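Local atomic coordinates of putative modulator of DNA gyrase (Bacteroides thetaiotaomicron, PDB entry 1VPB), a protein that probably acts as a metallopeptidase, as a member of the peptidase U62 (PmbA/TldD) family. Residues Y118-D130 and I177-Y190. Residues are numbered along the deposited sequence; the frame is centred on the assembly and turned at random.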
# COMPACT_ATOMS: atom_id res chain seq x y z
N TYR A 118 5.10 -32.91 4.89
CA TYR A 118 4.74 -32.34 3.63
C TYR A 118 3.50 -32.98 3.00
O TYR A 118 3.23 -34.16 3.24
CB TYR A 118 5.87 -32.54 2.66
CG TYR A 118 7.13 -31.71 2.92
CD1 TYR A 118 7.04 -30.46 3.49
CD2 TYR A 118 8.39 -32.20 2.56
CE1 TYR A 118 8.20 -29.67 3.66
CE2 TYR A 118 9.52 -31.42 2.69
CZ TYR A 118 9.42 -30.18 3.23
OH TYR A 118 10.57 -29.33 3.44
N TYR A 119 2.79 -32.20 2.22
CA TYR A 119 1.77 -32.77 1.33
C TYR A 119 2.42 -33.81 0.43
O TYR A 119 3.37 -33.59 -0.29
CB TYR A 119 1.09 -31.71 0.54
CG TYR A 119 0.05 -32.24 -0.44
CD1 TYR A 119 -1.03 -32.97 0.01
CD2 TYR A 119 0.11 -31.94 -1.77
CE1 TYR A 119 -1.98 -33.41 -0.90
CE2 TYR A 119 -0.85 -32.37 -2.66
CZ TYR A 119 -1.89 -33.13 -2.17
OH TYR A 119 -2.85 -33.63 -3.06
N LYS A 120 1.73 -34.94 0.36
CA LYS A 120 2.25 -36.20 -0.32
C LYS A 120 1.43 -36.52 -1.56
O LYS A 120 1.67 -37.55 -2.18
CB LYS A 120 2.26 -37.36 0.66
CG LYS A 120 3.11 -37.18 1.94
CD LYS A 120 4.58 -37.00 1.61
CE LYS A 120 5.39 -36.80 2.89
NZ LYS A 120 6.89 -36.55 2.45
N GLY A 121 0.62 -35.55 -2.02
CA GLY A 121 -0.06 -35.65 -3.28
C GLY A 121 -1.29 -36.57 -3.20
O GLY A 121 -1.57 -37.15 -2.16
N GLY A 122 -1.99 -36.61 -4.33
CA GLY A 122 -3.00 -37.61 -4.54
C GLY A 122 -4.40 -37.32 -4.03
O GLY A 122 -5.36 -38.17 -4.29
N LYS A 123 -4.58 -36.19 -3.36
CA LYS A 123 -5.91 -35.79 -2.91
C LYS A 123 -6.70 -35.25 -4.11
O LYS A 123 -6.12 -34.84 -5.14
CB LYS A 123 -5.85 -34.81 -1.72
CG LYS A 123 -5.43 -35.45 -0.38
CD LYS A 123 -5.50 -34.52 0.83
CE LYS A 123 -5.74 -35.26 2.15
NZ LYS A 123 -4.53 -35.98 2.66
N PRO A 124 -8.03 -35.25 -4.02
CA PRO A 124 -8.86 -34.88 -5.16
C PRO A 124 -8.60 -33.47 -5.71
O PRO A 124 -8.29 -32.54 -4.96
CB PRO A 124 -10.27 -35.02 -4.61
CG PRO A 124 -10.21 -35.91 -3.51
CD PRO A 124 -8.85 -35.65 -2.87
N ASP A 125 -8.78 -33.30 -7.00
CA ASP A 125 -8.69 -31.97 -7.65
C ASP A 125 -9.57 -30.97 -6.95
O ASP A 125 -10.79 -31.18 -6.79
CB ASP A 125 -9.10 -32.14 -9.13
CG ASP A 125 -8.87 -30.94 -9.98
OD1 ASP A 125 -8.42 -29.89 -9.49
OD2 ASP A 125 -9.22 -31.01 -11.20
N LEU A 126 -8.96 -29.87 -6.45
CA LEU A 126 -9.75 -28.84 -5.77
C LEU A 126 -10.52 -27.96 -6.79
O LEU A 126 -11.37 -27.17 -6.37
CB LEU A 126 -8.88 -27.92 -4.90
CG LEU A 126 -8.27 -28.62 -3.69
CD1 LEU A 126 -7.17 -27.85 -3.01
CD2 LEU A 126 -9.29 -29.01 -2.63
N LYS A 127 -10.19 -28.06 -8.07
CA LYS A 127 -10.95 -27.43 -9.16
C LYS A 127 -11.01 -25.92 -8.99
O LYS A 127 -12.09 -25.31 -9.04
CB LYS A 127 -12.38 -28.01 -9.21
CG LYS A 127 -12.34 -29.48 -9.61
CD LYS A 127 -13.71 -30.06 -9.82
CE LYS A 127 -13.58 -31.52 -10.19
NZ LYS A 127 -14.96 -32.16 -10.32
N LEU A 128 -9.85 -25.31 -8.72
CA LEU A 128 -9.85 -23.89 -8.42
C LEU A 128 -9.53 -23.03 -9.64
O LEU A 128 -9.47 -21.78 -9.54
CB LEU A 128 -8.82 -23.60 -7.33
CG LEU A 128 -8.97 -24.44 -6.05
CD1 LEU A 128 -7.75 -24.24 -5.16
CD2 LEU A 128 -10.18 -24.11 -5.35
N TYR A 129 -9.35 -23.69 -10.79
CA TYR A 129 -9.02 -23.03 -12.03
C TYR A 129 -10.12 -23.26 -13.08
O TYR A 129 -10.37 -24.40 -13.47
CB TYR A 129 -7.68 -23.55 -12.60
CG TYR A 129 -7.18 -22.77 -13.81
CD1 TYR A 129 -7.71 -22.96 -15.08
CD2 TYR A 129 -6.19 -21.78 -13.68
CE1 TYR A 129 -7.28 -22.22 -16.15
CE2 TYR A 129 -5.78 -21.03 -14.77
CZ TYR A 129 -6.31 -21.25 -16.01
OH TYR A 129 -5.89 -20.50 -17.13
N ASP A 130 -10.71 -22.17 -13.54
CA ASP A 130 -11.74 -22.18 -14.61
C ASP A 130 -11.08 -22.35 -15.96
O ASP A 130 -10.43 -21.47 -16.52
CB ASP A 130 -12.51 -20.87 -14.50
CG ASP A 130 -13.59 -20.73 -15.52
OD1 ASP A 130 -13.84 -21.73 -16.25
OD2 ASP A 130 -14.22 -19.66 -15.63
N ILE A 177 11.36 -27.69 -2.62
CA ILE A 177 12.11 -27.57 -1.37
C ILE A 177 13.14 -28.66 -1.37
O ILE A 177 12.84 -29.79 -1.70
CB ILE A 177 11.22 -27.59 -0.14
CG1 ILE A 177 10.08 -26.56 -0.27
CG2 ILE A 177 12.01 -27.38 1.12
CD1 ILE A 177 9.12 -26.62 0.93
N SER A 178 14.40 -28.34 -1.01
CA SER A 178 15.49 -29.28 -1.24
C SER A 178 15.52 -30.60 -0.45
O SER A 178 16.37 -31.45 -0.73
CB SER A 178 16.83 -28.54 -0.97
OG SER A 178 16.90 -28.01 0.31
N ASN A 179 14.72 -30.72 0.59
CA ASN A 179 14.60 -31.97 1.35
C ASN A 179 13.36 -32.79 0.89
O ASN A 179 12.91 -33.66 1.65
CB ASN A 179 14.61 -31.74 2.84
CG ASN A 179 13.37 -31.03 3.35
OD1 ASN A 179 12.66 -30.45 2.52
ND2 ASN A 179 13.11 -31.14 4.67
N GLY A 180 12.91 -32.54 -0.31
CA GLY A 180 12.04 -33.50 -1.01
C GLY A 180 10.59 -33.06 -1.11
O GLY A 180 9.66 -33.86 -0.99
N PHE A 181 10.37 -31.81 -1.42
CA PHE A 181 9.03 -31.33 -1.77
C PHE A 181 8.95 -30.81 -3.20
O PHE A 181 9.83 -30.07 -3.65
CB PHE A 181 8.55 -30.26 -0.81
CG PHE A 181 7.10 -29.85 -1.09
CD1 PHE A 181 6.07 -30.77 -0.83
CD2 PHE A 181 6.79 -28.67 -1.67
CE1 PHE A 181 4.74 -30.41 -1.14
CE2 PHE A 181 5.47 -28.29 -1.99
CZ PHE A 181 4.44 -29.21 -1.75
N GLU A 182 7.88 -31.20 -3.93
CA GLU A 182 7.53 -30.61 -5.18
C GLU A 182 6.01 -30.44 -5.20
O GLU A 182 5.26 -31.41 -4.90
CB GLU A 182 7.97 -31.53 -6.35
CG GLU A 182 7.55 -31.06 -7.70
CD GLU A 182 7.81 -32.05 -8.81
OE1 GLU A 182 7.68 -33.26 -8.50
OE2 GLU A 182 8.09 -31.61 -9.94
N GLY A 183 5.55 -29.25 -5.50
CA GLY A 183 4.11 -28.96 -5.52
C GLY A 183 3.72 -27.93 -6.51
O GLY A 183 4.51 -27.09 -6.89
N GLU A 184 2.46 -27.96 -6.95
CA GLU A 184 2.01 -26.94 -7.85
C GLU A 184 0.55 -26.64 -7.65
O GLU A 184 -0.22 -27.49 -7.15
CB GLU A 184 2.29 -27.25 -9.29
CG GLU A 184 1.56 -28.35 -9.92
CD GLU A 184 1.95 -28.45 -11.41
OE1 GLU A 184 1.85 -27.47 -12.19
OE2 GLU A 184 2.38 -29.52 -11.74
N THR A 185 0.23 -25.37 -7.91
CA THR A 185 -1.14 -24.86 -7.77
C THR A 185 -1.52 -24.02 -8.96
O THR A 185 -0.67 -23.49 -9.68
CB THR A 185 -1.28 -24.07 -6.50
OG1 THR A 185 -0.37 -22.93 -6.50
CG2 THR A 185 -0.91 -24.89 -5.31
N LYS A 186 -2.83 -23.90 -9.22
CA LYS A 186 -3.33 -22.99 -10.26
C LYS A 186 -4.73 -22.60 -9.84
O LYS A 186 -5.44 -23.40 -9.25
CB LYS A 186 -3.36 -23.61 -11.68
CG LYS A 186 -4.18 -24.86 -11.78
CD LYS A 186 -4.12 -25.47 -13.19
CE LYS A 186 -4.79 -26.83 -13.21
NZ LYS A 186 -5.12 -27.14 -14.61
N SER A 187 -5.08 -21.34 -10.08
CA SER A 187 -6.40 -20.85 -9.80
C SER A 187 -6.75 -19.64 -10.66
O SER A 187 -5.87 -18.95 -11.22
CB SER A 187 -6.56 -20.51 -8.34
OG SER A 187 -5.67 -19.47 -7.97
N THR A 188 -8.07 -19.37 -10.72
CA THR A 188 -8.61 -18.19 -11.39
C THR A 188 -9.49 -17.42 -10.44
O THR A 188 -9.90 -17.93 -9.36
CB THR A 188 -9.42 -18.57 -12.67
OG1 THR A 188 -10.34 -19.63 -12.30
CG2 THR A 188 -8.53 -19.12 -13.72
N TRP A 189 -9.75 -16.18 -10.80
CA TRP A 189 -10.72 -15.35 -10.11
C TRP A 189 -11.32 -14.34 -11.05
O TRP A 189 -10.69 -13.89 -12.00
CB TRP A 189 -10.16 -14.66 -8.85
CG TRP A 189 -9.09 -13.69 -9.15
CD1 TRP A 189 -7.75 -13.95 -9.27
CD2 TRP A 189 -9.25 -12.28 -9.44
NE1 TRP A 189 -7.08 -12.79 -9.59
CE2 TRP A 189 -7.97 -11.74 -9.66
CE3 TRP A 189 -10.34 -11.41 -9.47
CZ2 TRP A 189 -7.76 -10.38 -9.99
CZ3 TRP A 189 -10.13 -10.06 -9.77
CH2 TRP A 189 -8.85 -9.57 -10.01
N TYR A 190 -12.54 -13.94 -10.72
CA TYR A 190 -13.27 -12.92 -11.43
C TYR A 190 -14.03 -12.07 -10.43
O TYR A 190 -14.48 -12.59 -9.40
CB TYR A 190 -14.32 -13.56 -12.35
CG TYR A 190 -13.79 -14.61 -13.30
CD1 TYR A 190 -13.68 -15.94 -12.91
CD2 TYR A 190 -13.42 -14.28 -14.61
CE1 TYR A 190 -13.19 -16.90 -13.79
CE2 TYR A 190 -12.95 -15.25 -15.48
CZ TYR A 190 -12.84 -16.55 -15.08
OH TYR A 190 -12.40 -17.54 -15.95
O HOH W 1 7.26 -34.73 0.19
O HOH W 2 -6.90 -26.01 -8.74
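T188 OG1 is gripped by two backbone groups: it accepts a hydrogen bond from D130 N at 2.9 Å (N-H...O angle 167°) and bonds L215 O, outside the two segments. The threonine backbone joins in, T188 N donating to L128 O at 3.0 Å, so that one residue holds the loop on both flanks of Y129. Its methyl is used as well. With OG1 between the backbone N and the carbonyl carbon (chi1 49°), CG2 falls anti to the carbonyl carbon and lies over a face of the Y129 ring in a CH-pi contact, 3.6 Å from the centroid, while Y129 CB rests on K186 CG and the phenol oxygen bonds E170. Beyond them Y190 OH gives D130 OD2 a weak hydrogen bond of 2.8 Å; the stronger partner of that oxygen is M217 N. A water bridges L128 N and K186 O. Residues 118-130, a loop without regular helix or strand, meet the 177-190 segment near both of their ends and bow away between, lying against the long, curved six-stranded antiparallel sheet of this PmbA/TldD-family chain, in which strand 181-198 pairs with strand 159-177. At the other end, the hairpin turn carries a G1 beta bulge, G180 and F181 both facing I177. Here Y118 OH donates to N179 OD1 at 2.5 Å, on a lone pair in the carbonyl plane, with ring and amide planes 84° apart; N179 ND2 bonds A113 O. F181 CB sits over one face of the Y118 ring, toward its rim, in a CH-pi contact 4.0 Å from the centroid. A leucine in place of Y118 would probably leave N179 OD1 without this donor and F181 CB without its aromatic face. Y119 O meets the F181 ring at its edge, 3.6 Å from CE1.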